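Local coordinates for protein copper-transporting ATPase (Sulfolobus solfataricus, PDB 2YJ3) that probably couples ATP hydrolysis to heavy-metal transport across the membrane as a type IB P-type ATPase, of which this chain is the catalytic domain, at residues A[7-10]-A[15-18]; A[47-50]-A[55-58]; A[72-77]-A[129-134]. The protein carries 1 engineered substitution. One frame throughout, in Å; residues are numbered along the deposited sequence.

Contact 1 (A[7-10]-A[15-18])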
ATOM      1  N   GLU A   7     -19.237 -18.124  -9.054  1.00 37.27           N
ATOM      2  CA  GLU A   7     -20.182 -17.644  -8.033  1.00 43.09           C
ATOM      3  C   GLU A   7     -19.756 -18.018  -6.614  1.00 40.63           C
ATOM      4  O   GLU A   7     -19.890 -17.222  -5.688  1.00 42.32           O
ATOM      5  CB  GLU A   7     -21.611 -18.112  -8.333  1.00 43.58           C
ATOM      6  CG  GLU A   7     -22.244 -17.381  -9.526  1.00 48.40           C
ATOM      7  CD  GLU A   7     -23.437 -18.119 -10.138  1.00 50.79           C
ATOM      8  OE1 GLU A   7     -24.586 -17.887  -9.695  1.00 46.56           O
ATOM      9  OE2 GLU A   7     -23.220 -18.916 -11.075  1.00 53.17           O
ATOM     10  N   LYS A   8     -19.219 -19.219  -6.448  1.00 43.25           N
ATOM     11  CA  LYS A   8     -18.701 -19.629  -5.149  1.00 45.58           C
ATOM     12  C   LYS A   8     -17.591 -18.681  -4.671  1.00 44.83           C
ATOM     13  O   LYS A   8     -17.556 -18.287  -3.508  1.00 39.72           O
ATOM     14  CB  LYS A   8     -18.187 -21.071  -5.206  1.00 42.47           C
ATOM     15  N   MET A   9     -16.692 -18.306  -5.578  1.00 41.31           N
ATOM     16  CA  MET A   9     -15.595 -17.401  -5.219  1.00 35.71           C
ATOM     17  C   MET A   9     -16.060 -15.996  -4.884  1.00 31.09           C
ATOM     18  O   MET A   9     -15.531 -15.367  -3.965  1.00 41.56           O
ATOM     19  CB  MET A   9     -14.533 -17.374  -6.309  1.00 40.58           C
ATOM     20  CG  MET A   9     -13.814 -18.709  -6.476  1.00 51.22           C
ATOM     21  SD  MET A   9     -13.102 -19.342  -4.933  1.00 66.95           S
ATOM     22  CE  MET A   9     -12.017 -17.998  -4.473  1.00 87.99           C
ATOM     23  N   LEU A  10     -17.046 -15.493  -5.614  1.00 27.84           N
ATOM     24  CA  LEU A  10     -17.618 -14.194  -5.282  1.00 28.50           C
ATOM     25  C   LEU A  10     -18.158 -14.176  -3.857  1.00 34.93           C
ATOM     26  O   LEU A  10     -17.976 -13.198  -3.133  1.00 30.44           O
ATOM     27  CB  LEU A  10     -18.750 -13.828  -6.246  1.00 30.52           C
ATOM     28  CG  LEU A  10     -18.370 -13.179  -7.571  1.00 40.73           C
ATOM     29  CD1 LEU A  10     -19.656 -12.848  -8.336  1.00 44.99           C
ATOM     30  CD2 LEU A  10     -17.526 -11.918  -7.349  1.00 34.33           C
ATOM     31  N   ILE A  15     -12.980 -12.318  -6.910  1.00 43.53           N
ATOM     32  CA  ILE A  15     -13.351 -12.292  -8.328  1.00 43.52           C
ATOM     33  C   ILE A  15     -12.267 -12.969  -9.135  1.00 39.77           C
ATOM     34  O   ILE A  15     -11.146 -12.470  -9.200  1.00 39.34           O
ATOM     35  CB  ILE A  15     -13.442 -10.853  -8.853  1.00 40.48           C
ATOM     36  CG1 ILE A  15     -14.382 -10.032  -7.987  1.00 33.46           C
ATOM     37  CG2 ILE A  15     -13.876 -10.836 -10.312  1.00 42.26           C
ATOM     38  CD1 ILE A  15     -14.574  -8.620  -8.481  1.00 41.11           C
ATOM     39  N   ILE A  16     -12.593 -14.100  -9.748  1.00 33.04           N
ATOM     40  CA  ILE A  16     -11.614 -14.858 -10.508  1.00 41.93           C
ATOM     41  C   ILE A  16     -11.729 -14.611 -12.008  1.00 52.09           C
ATOM     42  O   ILE A  16     -12.802 -14.285 -12.521  1.00 51.48           O
ATOM     43  CB  ILE A  16     -11.736 -16.361 -10.254  1.00 52.40           C
ATOM     44  CG1 ILE A  16     -12.142 -16.627  -8.808  1.00 57.21           C
ATOM     45  CG2 ILE A  16     -10.417 -17.047 -10.574  1.00 54.26           C
ATOM     46  CD1 ILE A  16     -10.983 -17.002  -7.908  1.00 62.88           C
ATOM     47  N   LYS A  17     -10.609 -14.786 -12.703  1.00 60.77           N
ATOM     48  CA  LYS A  17     -10.510 -14.523 -14.132  1.00 62.56           C
ATOM     49  C   LYS A  17     -10.675 -15.807 -14.947  1.00 67.90           C
ATOM     50  O   LYS A  17     -11.374 -15.830 -15.966  1.00 69.00           O
ATOM     51  CB  LYS A  17      -9.161 -13.874 -14.424  1.00 63.07           C
ATOM     52  CG  LYS A  17      -8.870 -13.648 -15.889  1.00 66.54           C
ATOM     53  CD  LYS A  17      -7.463 -13.102 -16.059  1.00 65.97           C
ATOM     54  CE  LYS A  17      -6.422 -14.173 -15.778  1.00 69.19           C
ATOM     55  NZ  LYS A  17      -6.239 -15.091 -16.947  1.00 76.22           N
ATOM     56  N   ASN A  18     -10.028 -16.874 -14.491  1.00 69.47           N
ATOM     57  CA  ASN A  18     -10.143 -18.181 -15.124  1.00 73.29           C
ATOM     58  C   ASN A  18     -10.135 -19.295 -14.079  1.00 83.08           C
ATOM     59  O   ASN A  18      -9.438 -19.202 -13.069  1.00 85.64           O
ATOM     60  CB  ASN A  18      -9.009 -18.394 -16.132  1.00 69.62           C
TER
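The main chain of Ile-15 is hydrogen-bonded to that of Ile-237, while its side chain meets Leu-10 of the helix just before it in sequence. No polar bond joins 7-10 to 15-18; the grip is apolar, in two pairs. In the first, CD2 of Leu-10 lies 3.7 Å from CG1 of Ile-15. Although CB of Ile-15 points away from the helix, its CG1 still meets the end of the leucine.

The second pair is closer. CB of Met-9 sits 3.5 Å from CG1 of Ile-16, and the flexible thioether then folds back, bent at chi2 (-54°) and chi3 (-58°), to lay CE 3.7 Å from CD1 of Ile-16. Branched isoleucines suit the strand, since their CG1 arms reach the helix while the main chain of Ile-15 stays hydrogen-bonded in the sheet. An alanine here in place of Ile-16 would strip away the CG1-CD1 arm and would probably leave a gap along Met-9, its bent end freer to turn.

Ile-15 and Ile-16 also touch Ile-237 and Ile-236, so strand 15-16, at the edge of the mixed sheet, carries helix 5-11 and borders strand 236-238, antiparallel to it.

Contact 2 (A[47-50]-A[55-58])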
ATOM      1  N   THR A  47       1.710   9.561  12.328  1.00 43.12           N
ATOM      2  CA  THR A  47       2.251   9.121  13.615  1.00 45.90           C
ATOM      3  C   THR A  47       2.866  10.280  14.402  1.00 45.28           C
ATOM      4  O   THR A  47       3.086  10.174  15.613  1.00 43.04           O
ATOM      5  CB  THR A  47       3.285   7.993  13.457  1.00 51.12           C
ATOM      6  OG1 THR A  47       4.210   8.334  12.420  1.00 57.11           O
ATOM      7  CG2 THR A  47       2.591   6.685  13.094  1.00 48.72           C
ATOM      8  N   GLN A  48       3.138  11.389  13.720  1.00 36.15           N
ATOM      9  CA  GLN A  48       3.554  12.610  14.421  1.00 38.11           C
ATOM     10  C   GLN A  48       3.558  13.853  13.530  1.00 30.72           C
ATOM     11  O   GLN A  48       3.872  13.788  12.353  1.00 34.56           O
ATOM     12  CB  GLN A  48       4.921  12.432  15.087  1.00 41.48           C
ATOM     13  CG  GLN A  48       6.079  13.024  14.311  1.00 52.10           C
ATOM     14  CD  GLN A  48       7.325  13.183  15.173  1.00 58.80           C
ATOM     15  OE1 GLN A  48       7.251  13.642  16.320  1.00 54.46           O
ATOM     16  NE2 GLN A  48       8.476  12.810  14.622  1.00 59.66           N
ATOM     17  N   PHE A  49       3.176  14.977  14.110  1.00 25.60           N
ATOM     18  CA  PHE A  49       3.214  16.240  13.427  1.00 28.06           C
ATOM     19  C   PHE A  49       4.070  17.195  14.247  1.00 30.24           C
ATOM     20  O   PHE A  49       3.824  17.384  15.436  1.00 28.17           O
ATOM     21  CB  PHE A  49       1.812  16.820  13.292  1.00 26.40           C
ATOM     22  CG  PHE A  49       1.798  18.223  12.771  1.00 24.70           C
ATOM     23  CD1 PHE A  49       2.112  18.476  11.448  1.00 23.19           C
ATOM     24  CD2 PHE A  49       1.495  19.290  13.615  1.00 25.41           C
ATOM     25  CE1 PHE A  49       2.125  19.783  10.953  1.00 26.70           C
ATOM     26  CE2 PHE A  49       1.513  20.591  13.147  1.00 24.83           C
ATOM     27  CZ  PHE A  49       1.825  20.839  11.806  1.00 30.22           C
ATOM     28  N   ILE A  50       5.056  17.803  13.599  1.00 28.12           N
ATOM     29  CA  ILE A  50       5.861  18.844  14.214  1.00 27.28           C
ATOM     30  C   ILE A  50       5.616  20.186  13.532  1.00 24.71           C
ATOM     31  O   ILE A  50       5.802  20.325  12.334  1.00 27.36           O
ATOM     32  CB  ILE A  50       7.359  18.473  14.185  1.00 30.19           C
ATOM     33  CG1 ILE A  50       7.595  17.221  15.029  1.00 32.11           C
ATOM     34  CG2 ILE A  50       8.191  19.604  14.769  1.00 30.98           C
ATOM     35  CD1 ILE A  50       8.994  16.687  14.986  1.00 37.24           C
ATOM     36  N   SER A  55       0.100  25.983  10.482  1.00 27.95           N
ATOM     37  CA  SER A  55       0.782  25.188   9.475  1.00 29.69           C
ATOM     38  C   SER A  55       0.002  23.933   9.173  1.00 28.92           C
ATOM     39  O   SER A  55      -0.137  23.523   8.013  1.00 29.13           O
ATOM     40  CB  SER A  55       2.189  24.823   9.946  1.00 26.55           C
ATOM     41  OG  SER A  55       2.988  25.985  10.031  1.00 36.16           O
ATOM     42  N   LEU A  56      -0.498  23.319  10.234  1.00 27.81           N
ATOM     43  CA  LEU A  56      -1.317  22.118  10.125  1.00 27.15           C
ATOM     44  C   LEU A  56      -2.531  22.397   9.241  1.00 23.34           C
ATOM     45  O   LEU A  56      -2.838  21.630   8.327  1.00 28.33           O
ATOM     46  CB  LEU A  56      -1.751  21.660  11.534  1.00 21.26           C
ATOM     47  CG  LEU A  56      -2.685  20.445  11.647  1.00 25.80           C
ATOM     48  CD1 LEU A  56      -2.161  19.279  10.815  1.00 20.67           C
ATOM     49  CD2 LEU A  56      -2.919  20.040  13.139  1.00 16.77           C
ATOM     50  N   ALA A  57      -3.210  23.509   9.501  1.00 25.74           N
ATOM     51  CA  ALA A  57      -4.421  23.850   8.758  1.00 22.19           C
ATOM     52  C   ALA A  57      -4.097  24.136   7.296  1.00 31.85           C
ATOM     53  O   ALA A  57      -4.903  23.851   6.418  1.00 26.81           O
ATOM     54  CB  ALA A  57      -5.099  25.051   9.375  1.00 23.68           C
ATOM     55  N   TYR A  58      -2.931  24.729   7.045  1.00 30.30           N
ATOM     56  CA  TYR A  58      -2.516  25.036   5.688  1.00 31.88           C
ATOM     57  C   TYR A  58      -2.261  23.751   4.917  1.00 24.47           C
ATOM     58  O   TYR A  58      -2.764  23.565   3.824  1.00 30.11           O
ATOM     59  CB  TYR A  58      -1.258  25.913   5.692  1.00 39.92           C
ATOM     60  CG  TYR A  58      -1.510  27.385   5.972  1.00 37.22           C
ATOM     61  CD1 TYR A  58      -2.797  27.906   5.939  1.00 35.69           C
ATOM     62  CD2 TYR A  58      -0.455  28.251   6.270  1.00 35.31           C
ATOM     63  CE1 TYR A  58      -3.036  29.237   6.199  1.00 37.03           C
ATOM     64  CE2 TYR A  58      -0.686  29.596   6.527  1.00 35.26           C
ATOM     65  CZ  TYR A  58      -1.981  30.084   6.476  1.00 39.13           C
ATOM     66  OH  TYR A  58      -2.241  31.421   6.712  1.00 42.63           O
TER
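Phe-49 and Leu-56 carry almost all of this contact, which pins the start of helix 53-63 to strand 45-50, an outermost strand of the antiparallel sheet. CB of Phe-49 points toward the helix, and with CG anti to the backbone N (chi1 172°) the ring then meets Leu-56. One face receives the leucine: CD1 of Leu-56 stands 4.2 Å from the centroid of the Phe-49 ring and only 6° off its normal, a CH-pi contact over the centre. CB of the same leucine comes to 3.7 Å from CZ of Phe-49, so the branched chain is met at its root as well as at one methyl. The phenylalanine is long enough to reach the helix and presents a wide apolar face, over which the leucine sets a single methyl while its CB meets the rim.

The grip slackens toward Ser-55, whose CB is 4.4 Å from CZ of Phe-49 and lies at the ring edge, near its plane. The neighbouring residues of the strand, Thr-47, Gln-48 and Ile-50, are exposed and do not touch 55-58; a classic beta bulge pairs Thr-47 and Gln-48 with Asn-132.

Leu-56 also packs on Tyr-77, Ala-78 and Gln-81 of helix 69-81, while Phe-49 touches Tyr-77 and meets the ring of Phe-131. With no hydrogen bond or charge between the two segments, the attachment depends on shape and dispersion: it rests on the fit of Leu-56, through CD1 and CB, to the face and rim of the Phe-49 ring.

Contact 3 (A[72-77]-A[129-134])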
ATOM      1  N   LYS A  72      -5.010  11.860   2.399  1.00 32.60           N
ATOM      2  CA  LYS A  72      -6.177  11.566   3.227  1.00 34.30           C
ATOM      3  C   LYS A  72      -5.771  11.365   4.690  1.00 34.67           C
ATOM      4  O   LYS A  72      -6.485  11.753   5.613  1.00 38.18           O
ATOM      5  CB  LYS A  72      -6.900  10.322   2.715  1.00 39.04           C
ATOM      6  CG  LYS A  72      -7.570  10.509   1.356  1.00 49.28           C
ATOM      7  CD  LYS A  72      -8.562   9.389   1.071  1.00 60.34           C
ATOM      8  CE  LYS A  72      -7.865   8.055   0.846  1.00 65.02           C
ATOM      9  NZ  LYS A  72      -7.630   7.807  -0.605  1.00 69.96           N
ATOM     10  N   ALA A  73      -4.627  10.733   4.899  1.00 31.83           N
ATOM     11  CA  ALA A  73      -4.121  10.569   6.246  1.00 32.58           C
ATOM     12  C   ALA A  73      -3.926  11.944   6.896  1.00 37.16           C
ATOM     13  O   ALA A  73      -4.268  12.147   8.066  1.00 35.94           O
ATOM     14  CB  ALA A  73      -2.828   9.804   6.220  1.00 39.36           C
ATOM     15  N   ILE A  74      -3.388  12.892   6.130  1.00 32.43           N
ATOM     16  CA  ILE A  74      -3.093  14.225   6.654  1.00 30.04           C
ATOM     17  C   ILE A  74      -4.354  15.021   6.947  1.00 28.80           C
ATOM     18  O   ILE A  74      -4.434  15.732   7.958  1.00 27.05           O
ATOM     19  CB  ILE A  74      -2.209  15.019   5.681  1.00 28.64           C
ATOM     20  CG1 ILE A  74      -0.758  14.532   5.810  1.00 31.10           C
ATOM     21  CG2 ILE A  74      -2.334  16.512   5.958  1.00 21.73           C
ATOM     22  CD1 ILE A  74       0.172  14.994   4.712  1.00 32.63           C
ATOM     23  N   VAL A  75      -5.327  14.903   6.050  1.00 23.25           N
ATOM     24  CA  VAL A  75      -6.612  15.563   6.218  1.00 32.32           C
ATOM     25  C   VAL A  75      -7.386  15.023   7.427  1.00 31.05           C
ATOM     26  O   VAL A  75      -8.010  15.781   8.174  1.00 28.20           O
ATOM     27  CB  VAL A  75      -7.495  15.392   4.958  1.00 36.14           C
ATOM     28  CG1 VAL A  75      -8.962  15.648   5.307  1.00 30.34           C
ATOM     29  CG2 VAL A  75      -7.022  16.322   3.859  1.00 30.82           C
ATOM     30  N   LYS A  76      -7.327  13.714   7.630  1.00 30.65           N
ATOM     31  CA  LYS A  76      -8.045  13.104   8.743  1.00 34.30           C
ATOM     32  C   LYS A  76      -7.431  13.540  10.087  1.00 38.15           C
ATOM     33  O   LYS A  76      -8.140  13.857  11.049  1.00 38.60           O
ATOM     34  CB  LYS A  76      -7.996  11.590   8.618  1.00 37.24           C
ATOM     35  CG  LYS A  76      -8.690  10.856   9.768  1.00 43.01           C
ATOM     36  CD  LYS A  76      -8.735   9.368   9.504  1.00 49.90           C
ATOM     37  CE  LYS A  76      -8.984   8.594  10.788  1.00 57.25           C
ATOM     38  NZ  LYS A  76      -9.182   7.151  10.497  1.00 62.72           N
ATOM     39  N   TYR A  77      -6.108  13.542  10.148  1.00 29.53           N
ATOM     40  CA  TYR A  77      -5.397  13.975  11.346  1.00 27.03           C
ATOM     41  C   TYR A  77      -5.731  15.422  11.672  1.00 27.74           C
ATOM     42  O   TYR A  77      -6.023  15.755  12.815  1.00 28.79           O
ATOM     43  CB  TYR A  77      -3.883  13.829  11.174  1.00 26.38           C
ATOM     44  CG  TYR A  77      -3.089  14.372  12.345  1.00 31.97           C
ATOM     45  CD1 TYR A  77      -2.873  13.595  13.486  1.00 33.20           C
ATOM     46  CD2 TYR A  77      -2.568  15.663  12.320  1.00 26.95           C
ATOM     47  CE1 TYR A  77      -2.144  14.086  14.572  1.00 31.75           C
ATOM     48  CE2 TYR A  77      -1.842  16.167  13.403  1.00 28.61           C
ATOM     49  CZ  TYR A  77      -1.636  15.378  14.528  1.00 33.20           C
ATOM     50  OH  TYR A  77      -0.915  15.882  15.604  1.00 37.82           O
ATOM     51  N   ALA A 129       7.107  22.917   8.883  1.00 20.67           N
ATOM     52  CA  ALA A 129       6.451  21.835   9.610  1.00 18.83           C
ATOM     53  C   ALA A 129       6.739  20.516   8.924  1.00 28.36           C
ATOM     54  O   ALA A 129       7.245  20.493   7.791  1.00 26.81           O
ATOM     55  CB  ALA A 129       4.932  22.077   9.672  1.00 18.88           C
ATOM     56  N   SER A 130       6.392  19.414   9.585  1.00 26.95           N
ATOM     57  CA  SER A 130       6.582  18.093   8.987  1.00 28.67           C
ATOM     58  C   SER A 130       5.697  17.018   9.622  1.00 26.45           C
ATOM     59  O   SER A 130       5.207  17.186  10.745  1.00 24.98           O
ATOM     60  CB  SER A 130       8.051  17.674   9.079  1.00 28.54           C
ATOM     61  OG  SER A 130       8.382  17.403  10.428  1.00 31.85           O
ATOM     62  N   PHE A 131       5.504  15.916   8.897  1.00 26.94           N
ATOM     63  CA  PHE A 131       4.731  14.767   9.390  1.00 30.94           C
ATOM     64  C   PHE A 131       5.564  13.525   9.266  1.00 31.45           C
ATOM     65  O   PHE A 131       6.294  13.364   8.275  1.00 26.19           O
ATOM     66  CB  PHE A 131       3.493  14.491   8.516  1.00 30.36           C
ATOM     67  CG  PHE A 131       2.498  15.605   8.479  1.00 28.58           C
ATOM     68  CD1 PHE A 131       2.646  16.657   7.582  1.00 28.34           C
ATOM     69  CD2 PHE A 131       1.399  15.595   9.324  1.00 28.89           C
ATOM     70  CE1 PHE A 131       1.723  17.681   7.551  1.00 26.45           C
ATOM     71  CE2 PHE A 131       0.458  16.611   9.286  1.00 26.18           C
ATOM     72  CZ  PHE A 131       0.621  17.653   8.414  1.00 23.32           C
ATOM     73  N   ASN A 132       5.451  12.649  10.262  1.00 26.47           N
ATOM     74  CA  ASN A 132       5.809  11.252  10.091  1.00 36.74           C
ATOM     75  C   ASN A 132       4.492  10.531   9.805  1.00 40.11           C
ATOM     76  O   ASN A 132       3.533  10.736  10.526  1.00 34.00           O
ATOM     77  CB  ASN A 132       6.427  10.695  11.377  1.00 46.87           C
ATOM     78  CG  ASN A 132       7.943  10.616  11.323  1.00 63.46           C
ATOM     79  OD1 ASN A 132       8.638  11.632  11.231  1.00 70.54           O
ATOM     80  ND2 ASN A 132       8.466   9.397  11.396  1.00 67.62           N
ATOM     81  N   ILE A 133       4.429   9.727   8.749  1.00 41.55           N
ATOM     82  CA  ILE A 133       3.246   8.911   8.488  1.00 46.53           C
ATOM     83  C   ILE A 133       3.659   7.449   8.367  1.00 50.48           C
ATOM     84  O   ILE A 133       4.728   7.143   7.849  1.00 51.74           O
ATOM     85  CB  ILE A 133       2.488   9.329   7.202  1.00 43.50           C
ATOM     86  CG1 ILE A 133       3.154   8.743   5.961  1.00 56.44           C
ATOM     87  CG2 ILE A 133       2.353  10.835   7.102  1.00 38.98           C
ATOM     88  CD1 ILE A 133       2.672   7.343   5.607  1.00 61.28           C
ATOM     89  N   SER A 134       2.812   6.544   8.838  1.00 44.43           N
ATOM     90  CA  SER A 134       3.128   5.127   8.740  1.00 48.53           C
ATOM     91  C   SER A 134       1.927   4.286   8.314  1.00 43.99           C
ATOM     92  O   SER A 134       0.771   4.689   8.490  1.00 37.30           O
ATOM     93  CB  SER A 134       3.694   4.616  10.065  1.00 57.95           C
ATOM     94  OG  SER A 134       2.680   4.555  11.044  1.00 66.60           O
TER
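Phe-131 and Ile-74 have the most surface buried here, in a helix-on-sheet packing within the nucleotide-binding domain of the P-type ATPase, where helices 53-63 and 69-81 pack against an antiparallel sheet. CB of Phe-131 points from strand 126-134 toward helix 69-81, and the ring offers one face to the isoleucine. CG1 of Ile-74 lies 4.1 Å from the centroid of the Phe-131 ring and 4° off its normal, a CH-pi contact over the middle of the face. CG1 stands beside the backbone N (chi1 -78°) and carries CD1 of Ile-74 to 4.1 Å from CD1 of Phe-131, while the CG2 branch of Ile-74 comes to 4.0 Å from CZ of Phe-131. A beta-branched residue is well suited to this, since it lays several carbons over one aromatic ring.

Ile-74 also touches Glu-63, a residue that binds ATP and AMP in structures of this protein, so this apolar contact adjoins a residue of the nucleotide site. Ala-73, in the same helix turn, belongs to a magnesium-binding site, and the bound magnesium ion lies about 4 Å from the side chain of Tyr-77. The tyrosine, which also packs on Val-46, makes the lesser contribution to the contact: its CD2 comes to 4.4 Å from CE2 of Phe-131, arriving at the edge of the phenylalanine ring, near its plane.

Overall arrangement
From the N terminus, contact 1 closes the first short loop, folding helix 5-11 onto strand 15-16 at the margin of the mixed sheet. After strand 30-34 of that sheet the chain crosses to the antiparallel sheet, where contact 2 closes an equally short turn between strand 45-50 and helix 53-63. Contact 3 opens only afterwards and spans 51 residues, bringing strand 126-134 back to helix 69-81. The three follow in series; none nests in or crosses another. Contact 1 belongs to the mixed-sheet part, about 44 Å from contact 2 between centres. Contacts 2 and 3 adjoin, tying two consecutive helices to neighbouring strands of the antiparallel sheet, with Thr-47 N 2.8 Å from Asn-132 O.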